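Putative hexose oxidase (Nonomuraea sp. ATCC 39727, PDB 5AWV) probably oxidises the sugar of glycopeptide antibiotics such as teicoplanin, using a covalently held flavin-adenine dinucleotide as cofactor. Local coordinates at residues H91-F96 with S364-G369; G163-L168 with I471-S476; V465-Y470 with Y494-H499. One frame throughout, in Å; residues are numbered along the deposited sequence.

Contact 1 of 3, residues H91-F96 with S364-G369. With FAD (flavin-adenine dinucleotide), chain M; N1L (2-amino-2-deoxy-beta-D-glucopyranuronic acid), chain B.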
# COMPACT_ATOMS: atom_id res chain seq x y z
N HIS A 91 0.99 -2.83 -6.58
CA HIS A 91 2.15 -3.04 -5.77
C HIS A 91 2.24 -4.31 -4.97
O HIS A 91 3.22 -4.53 -4.28
CB HIS A 91 2.41 -1.82 -4.87
CG HIS A 91 3.31 -0.84 -5.54
ND1 HIS A 91 4.72 -0.85 -5.39
CD2 HIS A 91 3.00 0.04 -6.52
CE1 HIS A 91 5.18 0.12 -6.21
NE2 HIS A 91 4.18 0.63 -6.91
N CYS A 92 1.29 -5.22 -5.14
CA CYS A 92 1.36 -6.48 -4.40
C CYS A 92 2.75 -7.13 -4.38
O CYS A 92 3.37 -7.30 -5.45
CB CYS A 92 0.36 -7.52 -5.00
SG CYS A 92 0.02 -8.87 -3.83
N PHE A 93 3.21 -7.54 -3.20
CA PHE A 93 4.53 -8.21 -3.00
C PHE A 93 4.47 -9.66 -3.47
O PHE A 93 5.53 -10.30 -3.64
CB PHE A 93 4.97 -8.30 -1.54
CG PHE A 93 5.58 -7.04 -0.99
CD1 PHE A 93 5.35 -5.80 -1.58
CD2 PHE A 93 6.32 -7.10 0.17
CE1 PHE A 93 5.87 -4.67 -1.05
CE2 PHE A 93 6.90 -5.99 0.70
CZ PHE A 93 6.66 -4.76 0.11
N GLU A 94 3.26 -10.14 -3.70
CA GLU A 94 3.00 -11.54 -4.07
C GLU A 94 2.20 -11.62 -5.37
O GLU A 94 1.81 -10.63 -5.95
CB GLU A 94 2.27 -12.31 -2.94
CG GLU A 94 3.21 -12.94 -1.95
CD GLU A 94 4.03 -14.07 -2.55
OE1 GLU A 94 3.81 -14.40 -3.74
OE2 GLU A 94 4.86 -14.62 -1.82
N ASP A 95 2.00 -12.84 -5.85
CA ASP A 95 1.27 -13.14 -7.11
C ASP A 95 -0.25 -13.16 -6.97
O ASP A 95 -0.92 -13.90 -7.70
CB ASP A 95 1.70 -14.50 -7.67
CG ASP A 95 1.18 -15.67 -6.82
OD1 ASP A 95 0.66 -15.46 -5.65
OD2 ASP A 95 1.32 -16.79 -7.35
N PHE A 96 -0.81 -12.31 -6.14
CA PHE A 96 -2.24 -12.38 -5.87
C PHE A 96 -3.05 -11.93 -7.09
O PHE A 96 -4.18 -12.38 -7.29
CB PHE A 96 -2.65 -11.52 -4.69
CG PHE A 96 -2.02 -11.88 -3.37
CD1 PHE A 96 -1.32 -13.08 -3.15
CD2 PHE A 96 -2.19 -11.02 -2.30
CE1 PHE A 96 -0.82 -13.37 -1.89
CE2 PHE A 96 -1.66 -11.33 -1.04
CZ PHE A 96 -0.95 -12.49 -0.83
N SER A 364 11.85 -8.95 -7.30
CA SER A 364 12.31 -8.91 -5.93
C SER A 364 11.51 -9.84 -5.05
O SER A 364 10.42 -10.28 -5.41
CB SER A 364 12.25 -7.44 -5.44
OG SER A 364 10.90 -7.07 -5.23
N LYS A 365 12.05 -10.16 -3.89
CA LYS A 365 11.35 -10.90 -2.84
C LYS A 365 11.65 -10.24 -1.52
O LYS A 365 12.84 -10.03 -1.17
CB LYS A 365 11.85 -12.33 -2.78
CG LYS A 365 11.40 -13.17 -1.61
CD LYS A 365 9.99 -13.52 -1.77
CE LYS A 365 9.54 -14.48 -0.69
NZ LYS A 365 8.07 -14.64 -0.82
N THR A 366 10.60 -9.90 -0.77
CA THR A 366 10.73 -9.31 0.50
C THR A 366 10.04 -10.22 1.50
O THR A 366 8.93 -10.72 1.24
CB THR A 366 10.07 -7.92 0.54
OG1 THR A 366 10.69 -7.03 -0.35
CG2 THR A 366 10.14 -7.32 1.93
N LYS A 367 10.69 -10.48 2.60
CA LYS A 367 10.15 -11.25 3.72
C LYS A 367 10.12 -10.29 4.88
O LYS A 367 10.88 -9.31 4.88
CB LYS A 367 10.98 -12.49 4.00
CG LYS A 367 11.15 -13.36 2.77
CD LYS A 367 12.04 -14.56 2.87
CE LYS A 367 11.59 -15.52 3.92
NZ LYS A 367 10.37 -16.28 3.54
N ALA A 368 9.29 -10.52 5.87
CA ALA A 368 9.06 -9.46 6.92
C ALA A 368 8.74 -10.02 8.31
O ALA A 368 8.33 -11.17 8.47
CB ALA A 368 7.87 -8.59 6.45
N GLY A 369 8.99 -9.19 9.31
CA GLY A 369 8.69 -9.46 10.72
C GLY A 369 8.46 -8.17 11.44
O GLY A 369 8.92 -7.09 10.99
PA FAD M . -2.49 -4.29 -5.82
O1A FAD M . -1.38 -5.20 -6.29
O2A FAD M . -3.32 -3.56 -6.77
O5B FAD M . -3.42 -5.05 -4.79
C5B FAD M . -2.90 -5.81 -3.65
C4B FAD M . -3.94 -6.78 -3.18
O4B FAD M . -5.15 -6.15 -2.72
C3B FAD M . -4.40 -7.83 -4.20
O3B FAD M . -4.82 -9.09 -3.62
C2B FAD M . -5.55 -7.09 -4.80
O2B FAD M . -6.40 -7.96 -5.47
C1B FAD M . -6.18 -6.41 -3.63
N9A FAD M . -6.91 -5.23 -4.02
C8A FAD M . -6.51 -4.16 -4.72
N7A FAD M . -7.47 -3.22 -4.81
C5A FAD M . -8.52 -3.67 -4.14
C6A FAD M . -9.90 -3.20 -3.90
N6A FAD M . -10.26 -2.03 -4.42
N1A FAD M . -10.71 -3.99 -3.12
C2A FAD M . -10.28 -5.19 -2.64
N3A FAD M . -9.05 -5.72 -2.85
C4A FAD M . -8.18 -5.00 -3.63
N1 FAD M . 3.29 -0.50 2.55
C2 FAD M . 3.33 0.29 3.66
O2 FAD M . 2.46 0.13 4.55
N3 FAD M . 4.25 1.25 3.83
C4 FAD M . 5.12 1.60 2.86
O4 FAD M . 5.94 2.52 3.01
C4X FAD M . 5.11 0.82 1.61
N5 FAD M . 5.96 1.10 0.56
C5X FAD M . 5.90 0.44 -0.64
C6 FAD M . 6.76 0.84 -1.68
C7 FAD M . 6.69 0.04 -2.85
C7M FAD M . 7.63 0.39 -4.03
C8 FAD M . 5.70 -1.10 -3.03
C8M FAD M . 5.47 -1.74 -4.38
C9 FAD M . 4.83 -1.39 -1.96
C9A FAD M . 4.91 -0.69 -0.79
N10 FAD M . 4.07 -0.97 0.32
C10 FAD M . 4.11 -0.24 1.50
C1' FAD M . 3.09 -2.11 0.27
C2' FAD M . 1.73 -1.69 -0.12
O2' FAD M . 1.13 -1.14 1.04
C3' FAD M . 1.04 -2.96 -0.47
O3' FAD M . 1.81 -3.53 -1.53
C4' FAD M . -0.41 -2.68 -0.93
O4' FAD M . -1.14 -3.91 -0.78
C5' FAD M . -0.39 -2.30 -2.39
O5' FAD M . -1.71 -1.91 -2.82
P FAD M . -1.98 -1.74 -4.36
O1P FAD M . -3.34 -1.26 -4.57
O2P FAD M . -0.92 -0.94 -5.06
O3P FAD M . -1.70 -3.24 -4.84
C1 N1L B . 10.24 -0.48 -1.22
C2 N1L B . 10.90 -1.95 -1.14
C3 N1L B . 9.96 -2.99 -0.50
C4 N1L B . 9.56 -2.46 0.86
C5 N1L B . 8.71 -1.17 0.67
C6 N1L B . 8.13 -0.63 2.00
N2 N1L B . 11.32 -2.47 -2.44
O3 N1L B . 10.65 -4.31 -0.29
O4 N1L B . 8.82 -3.51 1.67
O5 N1L B . 9.56 -0.11 0.09
O6B N1L B . 8.98 0.29 2.69
O6A N1L B . 7.97 -1.63 2.92
O HOH W 1 8.02 -9.81 -2.59
O HOH W 2 7.14 -16.33 -2.98

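Contact 2 of 3, residues G163-L168 with I471-S476. With FAD (flavin-adenine dinucleotide), chain M; N1L (2-amino-2-deoxy-beta-D-glucopyranuronic acid), chain B.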
# COMPACT_ATOMS: atom_id res chain seq x y z
N GLY A 163 -3.53 -2.05 6.10
CA GLY A 163 -2.90 -1.46 7.28
C GLY A 163 -1.78 -0.49 7.03
O GLY A 163 -0.93 -0.30 7.89
N GLY A 164 -1.83 0.20 5.88
CA GLY A 164 -0.89 1.22 5.47
C GLY A 164 -0.28 2.05 6.57
O GLY A 164 -0.97 2.56 7.47
N TYR A 165 1.04 2.23 6.45
CA TYR A 165 1.82 3.06 7.39
C TYR A 165 2.99 3.71 6.67
O TYR A 165 3.32 3.27 5.55
CB TYR A 165 2.31 2.19 8.59
CG TYR A 165 3.57 1.52 8.33
CD1 TYR A 165 3.61 0.44 7.49
CD2 TYR A 165 4.80 2.06 8.83
CE1 TYR A 165 4.79 -0.19 7.15
CE2 TYR A 165 6.01 1.42 8.53
CZ TYR A 165 6.00 0.29 7.70
OH TYR A 165 7.15 -0.38 7.31
N GLY A 166 3.68 4.63 7.36
CA GLY A 166 4.83 5.33 6.81
C GLY A 166 5.52 6.19 7.83
O GLY A 166 5.28 6.03 9.07
N PRO A 167 6.32 7.14 7.36
CA PRO A 167 7.11 8.00 8.28
C PRO A 167 6.31 8.79 9.26
O PRO A 167 6.86 9.11 10.32
CB PRO A 167 7.91 8.92 7.32
CG PRO A 167 8.06 8.06 6.07
CD PRO A 167 6.72 7.36 5.96
N LEU A 168 5.05 9.14 9.01
CA LEU A 168 4.27 9.85 9.96
C LEU A 168 3.46 8.98 10.94
O LEU A 168 2.68 9.51 11.81
CB LEU A 168 3.33 10.82 9.29
CG LEU A 168 3.87 11.97 8.42
CD1 LEU A 168 2.73 12.86 7.98
CD2 LEU A 168 4.89 12.74 9.18
N ILE A 471 0.52 -7.86 6.86
CA ILE A 471 -0.19 -8.39 5.63
C ILE A 471 -0.02 -7.57 4.38
O ILE A 471 -0.13 -8.11 3.34
CB ILE A 471 -1.73 -8.64 5.93
CG1 ILE A 471 -2.42 -9.49 4.86
CG2 ILE A 471 -2.47 -7.35 6.04
CD1 ILE A 471 -1.92 -10.94 4.80
N ASN A 472 0.38 -6.29 4.50
CA ASN A 472 0.77 -5.54 3.28
C ASN A 472 2.11 -5.85 2.71
O ASN A 472 2.43 -5.42 1.57
CB ASN A 472 0.61 -4.02 3.48
CG ASN A 472 -0.69 -3.46 2.94
OD1 ASN A 472 -1.30 -4.02 2.04
ND2 ASN A 472 -1.10 -2.33 3.48
N TYR A 473 2.88 -6.62 3.48
CA TYR A 473 4.09 -7.30 2.97
C TYR A 473 3.93 -8.81 2.88
O TYR A 473 4.66 -9.61 3.53
CB TYR A 473 5.24 -7.00 3.93
CG TYR A 473 5.65 -5.60 4.14
CD1 TYR A 473 5.32 -4.56 3.26
CD2 TYR A 473 6.33 -5.28 5.36
CE1 TYR A 473 5.70 -3.25 3.53
CE2 TYR A 473 6.76 -3.95 5.63
CZ TYR A 473 6.46 -2.94 4.71
OH TYR A 473 6.92 -1.59 5.04
N PRO A 474 2.93 -9.23 2.12
CA PRO A 474 2.64 -10.67 2.09
C PRO A 474 3.83 -11.51 1.56
O PRO A 474 4.53 -11.11 0.65
CB PRO A 474 1.48 -10.79 1.17
CG PRO A 474 1.69 -9.63 0.22
CD PRO A 474 2.22 -8.51 1.07
N ASP A 475 3.96 -12.67 2.14
CA ASP A 475 5.03 -13.64 1.82
C ASP A 475 4.45 -15.09 1.91
O ASP A 475 4.25 -15.59 3.01
CB ASP A 475 6.11 -13.48 2.83
CG ASP A 475 7.27 -14.51 2.65
OD1 ASP A 475 7.34 -15.22 1.61
OD2 ASP A 475 8.12 -14.52 3.58
N SER A 476 4.17 -15.70 0.75
CA SER A 476 3.69 -17.08 0.61
C SER A 476 4.56 -18.13 1.28
O SER A 476 4.03 -19.17 1.61
CB SER A 476 3.60 -17.45 -0.88
OG SER A 476 2.46 -16.70 -1.26
PA FAD M . -2.49 -4.29 -5.82
O1A FAD M . -1.38 -5.20 -6.29
O2A FAD M . -3.32 -3.56 -6.77
O5B FAD M . -3.42 -5.05 -4.79
C5B FAD M . -2.90 -5.81 -3.65
C4B FAD M . -3.94 -6.78 -3.18
O4B FAD M . -5.15 -6.15 -2.72
C3B FAD M . -4.40 -7.83 -4.20
O3B FAD M . -4.82 -9.09 -3.62
C2B FAD M . -5.55 -7.09 -4.80
O2B FAD M . -6.40 -7.96 -5.47
C1B FAD M . -6.18 -6.41 -3.63
N9A FAD M . -6.91 -5.23 -4.02
C8A FAD M . -6.51 -4.16 -4.72
N7A FAD M . -7.47 -3.22 -4.81
C5A FAD M . -8.52 -3.67 -4.14
C6A FAD M . -9.90 -3.20 -3.90
N6A FAD M . -10.26 -2.03 -4.42
N1A FAD M . -10.71 -3.99 -3.12
C2A FAD M . -10.28 -5.19 -2.64
N3A FAD M . -9.05 -5.72 -2.85
C4A FAD M . -8.18 -5.00 -3.63
N1 FAD M . 3.29 -0.50 2.55
C2 FAD M . 3.33 0.29 3.66
O2 FAD M . 2.46 0.13 4.55
N3 FAD M . 4.25 1.25 3.83
C4 FAD M . 5.12 1.60 2.86
O4 FAD M . 5.94 2.52 3.01
C4X FAD M . 5.11 0.82 1.61
N5 FAD M . 5.96 1.10 0.56
C5X FAD M . 5.90 0.44 -0.64
C6 FAD M . 6.76 0.84 -1.68
C7 FAD M . 6.69 0.04 -2.85
C7M FAD M . 7.63 0.39 -4.03
C8 FAD M . 5.70 -1.10 -3.03
C8M FAD M . 5.47 -1.74 -4.38
C9 FAD M . 4.83 -1.39 -1.96
C9A FAD M . 4.91 -0.69 -0.79
N10 FAD M . 4.07 -0.97 0.32
C10 FAD M . 4.11 -0.24 1.50
C1' FAD M . 3.09 -2.11 0.27
C2' FAD M . 1.73 -1.69 -0.12
O2' FAD M . 1.13 -1.14 1.04
C3' FAD M . 1.04 -2.96 -0.47
O3' FAD M . 1.81 -3.53 -1.53
C4' FAD M . -0.41 -2.68 -0.93
O4' FAD M . -1.14 -3.91 -0.78
C5' FAD M . -0.39 -2.30 -2.39
O5' FAD M . -1.71 -1.91 -2.82
P FAD M . -1.98 -1.74 -4.36
O1P FAD M . -3.34 -1.26 -4.57
O2P FAD M . -0.92 -0.94 -5.06
O3P FAD M . -1.70 -3.24 -4.84
C1 N1L B . 10.24 -0.48 -1.22
C2 N1L B . 10.90 -1.95 -1.14
C3 N1L B . 9.96 -2.99 -0.50
C4 N1L B . 9.56 -2.46 0.86
C5 N1L B . 8.71 -1.17 0.67
C6 N1L B . 8.13 -0.63 2.00
N2 N1L B . 11.32 -2.47 -2.44
O3 N1L B . 10.65 -4.31 -0.29
O4 N1L B . 8.82 -3.51 1.67
O5 N1L B . 9.56 -0.11 0.09
O6B N1L B . 8.98 0.29 2.69
O6A N1L B . 7.97 -1.63 2.92

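Contact 3 of 3, residues V465-Y470 with Y494-H499. With FAD (flavin-adenine dinucleotide), chain M.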
# COMPACT_ATOMS: atom_id res chain seq x y z
N VAL A 465 10.25 -11.06 21.66
CA VAL A 465 11.00 -10.22 20.77
C VAL A 465 10.24 -9.94 19.51
O VAL A 465 10.21 -8.78 19.06
CB VAL A 465 12.40 -10.81 20.41
CG1 VAL A 465 13.09 -9.94 19.38
CG2 VAL A 465 13.26 -10.85 21.67
N SER A 466 9.72 -10.96 18.90
CA SER A 466 8.99 -10.78 17.60
C SER A 466 7.46 -10.73 17.76
O SER A 466 6.91 -11.18 18.79
CB SER A 466 9.35 -11.90 16.66
OG SER A 466 10.67 -11.69 16.15
N ASP A 467 6.78 -10.20 16.71
CA ASP A 467 5.34 -10.14 16.72
C ASP A 467 4.62 -10.44 15.42
O ASP A 467 3.64 -9.82 15.10
CB ASP A 467 4.86 -8.81 17.35
CG ASP A 467 3.58 -8.98 18.13
OD1 ASP A 467 3.30 -10.13 18.60
OD2 ASP A 467 2.79 -8.02 18.23
N GLY A 468 5.08 -11.49 14.74
CA GLY A 468 4.54 -11.91 13.48
C GLY A 468 4.89 -10.99 12.31
O GLY A 468 5.98 -10.45 12.31
N ALA A 469 3.95 -10.81 11.38
CA ALA A 469 4.17 -10.16 10.13
C ALA A 469 3.00 -9.29 9.71
O ALA A 469 1.97 -9.37 10.31
CB ALA A 469 4.56 -11.18 9.06
N TYR A 470 3.28 -8.41 8.75
CA TYR A 470 2.45 -7.35 8.31
C TYR A 470 1.84 -7.79 6.94
O TYR A 470 2.58 -8.06 5.98
CB TYR A 470 3.27 -6.12 8.14
CG TYR A 470 2.59 -4.93 7.48
CD1 TYR A 470 1.30 -4.54 7.82
CD2 TYR A 470 3.27 -4.17 6.54
CE1 TYR A 470 0.70 -3.44 7.22
CE2 TYR A 470 2.71 -3.03 5.97
CZ TYR A 470 1.43 -2.64 6.32
OH TYR A 470 0.90 -1.51 5.70
N TYR A 494 0.21 -13.29 10.72
CA TYR A 494 -0.30 -12.00 10.20
C TYR A 494 -1.35 -11.35 11.12
O TYR A 494 -1.35 -10.12 11.34
CB TYR A 494 -0.90 -12.12 8.81
CG TYR A 494 0.14 -12.29 7.79
CD1 TYR A 494 0.99 -11.23 7.42
CD2 TYR A 494 0.26 -13.45 7.11
CE1 TYR A 494 1.98 -11.40 6.49
CE2 TYR A 494 1.28 -13.63 6.18
CZ TYR A 494 2.12 -12.60 5.87
OH TYR A 494 3.09 -12.79 4.94
N TYR A 495 -2.23 -12.19 11.64
CA TYR A 495 -3.44 -11.67 12.34
C TYR A 495 -3.59 -11.95 13.82
O TYR A 495 -4.47 -11.36 14.45
CB TYR A 495 -4.68 -12.22 11.61
CG TYR A 495 -4.77 -11.93 10.10
CD1 TYR A 495 -4.76 -10.64 9.60
CD2 TYR A 495 -4.92 -12.93 9.23
CE1 TYR A 495 -4.94 -10.40 8.27
CE2 TYR A 495 -5.12 -12.71 7.88
CZ TYR A 495 -5.15 -11.43 7.41
OH TYR A 495 -5.33 -11.27 6.08
N LYS A 496 -2.75 -12.79 14.36
CA LYS A 496 -2.77 -13.21 15.74
C LYS A 496 -4.18 -13.52 16.20
O LYS A 496 -4.91 -14.23 15.46
CB LYS A 496 -1.98 -12.20 16.61
CG LYS A 496 -0.51 -11.95 16.24
CD LYS A 496 0.17 -10.97 17.17
CE LYS A 496 0.22 -11.48 18.62
NZ LYS A 496 0.71 -10.47 19.52
N GLY A 497 -4.59 -12.91 17.29
CA GLY A 497 -5.89 -13.11 17.95
C GLY A 497 -7.05 -12.49 17.16
O GLY A 497 -8.17 -12.79 17.47
N ASN A 498 -6.80 -11.75 16.04
CA ASN A 498 -7.85 -11.26 15.17
C ASN A 498 -8.29 -12.28 14.10
O ASN A 498 -9.28 -12.03 13.40
CB ASN A 498 -7.44 -9.90 14.52
CG ASN A 498 -7.28 -8.78 15.54
OD1 ASN A 498 -7.92 -8.82 16.59
ND2 ASN A 498 -6.43 -7.75 15.24
N HIS A 499 -7.57 -13.40 13.93
CA HIS A 499 -7.89 -14.26 12.89
C HIS A 499 -9.37 -14.84 13.02
O HIS A 499 -10.10 -14.96 12.02
CB HIS A 499 -6.90 -15.38 12.77
CG HIS A 499 -7.21 -16.26 11.64
ND1 HIS A 499 -7.49 -17.61 11.78
CD2 HIS A 499 -7.27 -16.00 10.33
CE1 HIS A 499 -7.75 -18.12 10.59
NE2 HIS A 499 -7.58 -17.16 9.70
PA FAD M . -2.49 -4.29 -5.82
O1A FAD M . -1.38 -5.20 -6.29
O2A FAD M . -3.32 -3.56 -6.77
O5B FAD M . -3.42 -5.05 -4.79
C5B FAD M . -2.90 -5.81 -3.65
C4B FAD M . -3.94 -6.78 -3.18
O4B FAD M . -5.15 -6.15 -2.72
C3B FAD M . -4.40 -7.83 -4.20
O3B FAD M . -4.82 -9.09 -3.62
C2B FAD M . -5.55 -7.09 -4.80
O2B FAD M . -6.40 -7.96 -5.47
C1B FAD M . -6.18 -6.41 -3.63
N9A FAD M . -6.91 -5.23 -4.02
C8A FAD M . -6.51 -4.16 -4.72
N7A FAD M . -7.47 -3.22 -4.81
C5A FAD M . -8.52 -3.67 -4.14
C6A FAD M . -9.90 -3.20 -3.90
N6A FAD M . -10.26 -2.03 -4.42
N1A FAD M . -10.71 -3.99 -3.12
C2A FAD M . -10.28 -5.19 -2.64
N3A FAD M . -9.05 -5.72 -2.85
C4A FAD M . -8.18 -5.00 -3.63
N1 FAD M . 3.29 -0.50 2.55
C2 FAD M . 3.33 0.29 3.66
O2 FAD M . 2.46 0.13 4.55
N3 FAD M . 4.25 1.25 3.83
C4 FAD M . 5.12 1.60 2.86
O4 FAD M . 5.94 2.52 3.01
C4X FAD M . 5.11 0.82 1.61
N5 FAD M . 5.96 1.10 0.56
C5X FAD M . 5.90 0.44 -0.64
C6 FAD M . 6.76 0.84 -1.68
C7 FAD M . 6.69 0.04 -2.85
C7M FAD M . 7.63 0.39 -4.03
C8 FAD M . 5.70 -1.10 -3.03
C8M FAD M . 5.47 -1.74 -4.38
C9 FAD M . 4.83 -1.39 -1.96
C9A FAD M . 4.91 -0.69 -0.79
N10 FAD M . 4.07 -0.97 0.32
C10 FAD M . 4.11 -0.24 1.50
C1' FAD M . 3.09 -2.11 0.27
C2' FAD M . 1.73 -1.69 -0.12
O2' FAD M . 1.13 -1.14 1.04
C3' FAD M . 1.04 -2.96 -0.47
O3' FAD M . 1.81 -3.53 -1.53
C4' FAD M . -0.41 -2.68 -0.93
O4' FAD M . -1.14 -3.91 -0.78
C5' FAD M . -0.39 -2.30 -2.39
O5' FAD M . -1.71 -1.91 -2.82
P FAD M . -1.98 -1.74 -4.36
O1P FAD M . -3.34 -1.26 -4.57
O2P FAD M . -0.92 -0.94 -5.06
O3P FAD M . -1.70 -3.24 -4.84

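Contact 1 of 3, residues H91-F96 with S364-G369
The wall of the sugar pocket beside the covalent flavin is built where Phe93, in the loop carrying His91, packs on Thr366 of strand 363-371. Phe93 CE2 lies 3.7 Å from Thr366 CB, which approaches the ring obliquely. Chi1 of -80° sets Phe93 CG opposite its carbonyl carbon and brings the ring edge against both cofactor and sugar, with CE1 3.6 Å from FAD C9 and N1L O4 also there. Thr366 OG1 reaches the same sugar, 2.7 Å from N1L O3. Behind the ring a water bridges the backbones, donating to Phe93 O and accepting from Thr366 N. The charged pair is looser: Glu94 OE2 and Lys365 NZ form a salt bridge at 3.4 Å, supported by a second water. Each also has a partner beyond the two segments, Ser476 N for Glu94 and Asp475 for Lys365. The loop itself is fixed to the cofactor by the 1.5 Å bond from His91 ND1 to FAD C8M and by Cys92 N, which donates to FAD O1A. Strand 363-371, at one margin of its sheet within this chain, is hydrogen-bonded to strand 424-432, while helix 438-452 packs against Lys365 and Lys367.

Contact 2 of 3, residues G163-L168 with I471-S476
Two loop backbones approach most closely at Gly163 and Asn472, whose CA atoms are 6.8 Å apart; Gly163 closes the preceding helix with a Schellman motif, its phi of 97° bringing the chain round beside the Asn472 amide. Asn472 ND2 sits 3.6 Å from Gly164 N, and its own hydrogen bonds go to His159 O and Tyr470 OH. On the other side of the amide, OD1 accepts from FAD O4' at 2.8 Å, so bonds at both ends fix its rotation. Tyr165 grips the pyrimidine edge of the flavin with its backbone: its N donates to FAD O2 at 3.2 Å, and its O accepts from FAD N3 at 2.8 Å. Its side chain takes the cramped rotamer with CG between backbone N and carbonyl carbon (chi1 87°), which carries the ring past FAD O2 toward Tyr473. The two side chains cross at about a right angle and end in a 2.6 Å hydrogen bond between Tyr165 OH and Tyr473 OH, each oxygen near the plane of the other ring. N1L O4 stands 3.6 Å above one face of Tyr473, displaced toward the rim. The Tyr165 backbone thus binds the flavin while its hydroxyl is tied to Tyr473, whose ring faces the sugar, consistent with the paired tyrosines ordering that side of the pocket.

Contact 3 of 3, residues V465-Y470 with Y494-H499
Asp467 and Lys496 form the charged link between these segments: Lys496 NZ donates to Asp467 OD1 at 2.8 Å in a salt bridge, and OD1 accepts through its syn lone pair, on the side of the other oxygen. The two side chains meet at about a right angle, and a bend at chi3 (62°) turns the end of the lysine onto the acid. At the other end of 465-470, Tyr470 OH donates to FAD O2 at 2.5 Å, FAD O2 lying in the plane of the Tyr470 ring, at its edge. Between these polar ends the helix terminus packs closely on the loop. Tyr494 CA makes a CA-H...O contact with Ala469 O at 3.5 Å, nearly straight at 164°. The Tyr494 ring lies alongside the same backbone, with Tyr470 O at its edge, 3.4 Å from CE1. Ala469 CB completes the apolar part, 3.6 Å from Tyr494 CE1. The far end of Tyr494 is held elsewhere, its OH being hydrogen-bonded to Asp475 N. Just past the helix, Lys496 takes a positive phi and the chain turns. The helix end lies in the berberine-like C-terminal region, and its packing on the loop stands behind Tyr470, a flavin-binding tyrosine.

In the fold
Along the chain the segments come in the order 91-96, 163-168, 364-369, 465-470, 471-476 and 494-499, so contacts 1 and 2 interleave, as do 2 and 3, whereas contact 1 closes before contact 3 opens. Contact 2 lies only about 2 Å from the centre of the chain; its centre is about 10 Å from that of contact 1 and 12 Å from that of contact 3, which are about 17 Å apart. All three touch FAD. The continuous run 465-476 joins contact 3 to contact 2, and Asp475 bonds to Lys365 and Lys367 of contact 1. The FAD-binding loops and the berberine-like region converge on the cofactor; strand 363-371 walls the sugar, touched by contacts 1 and 2.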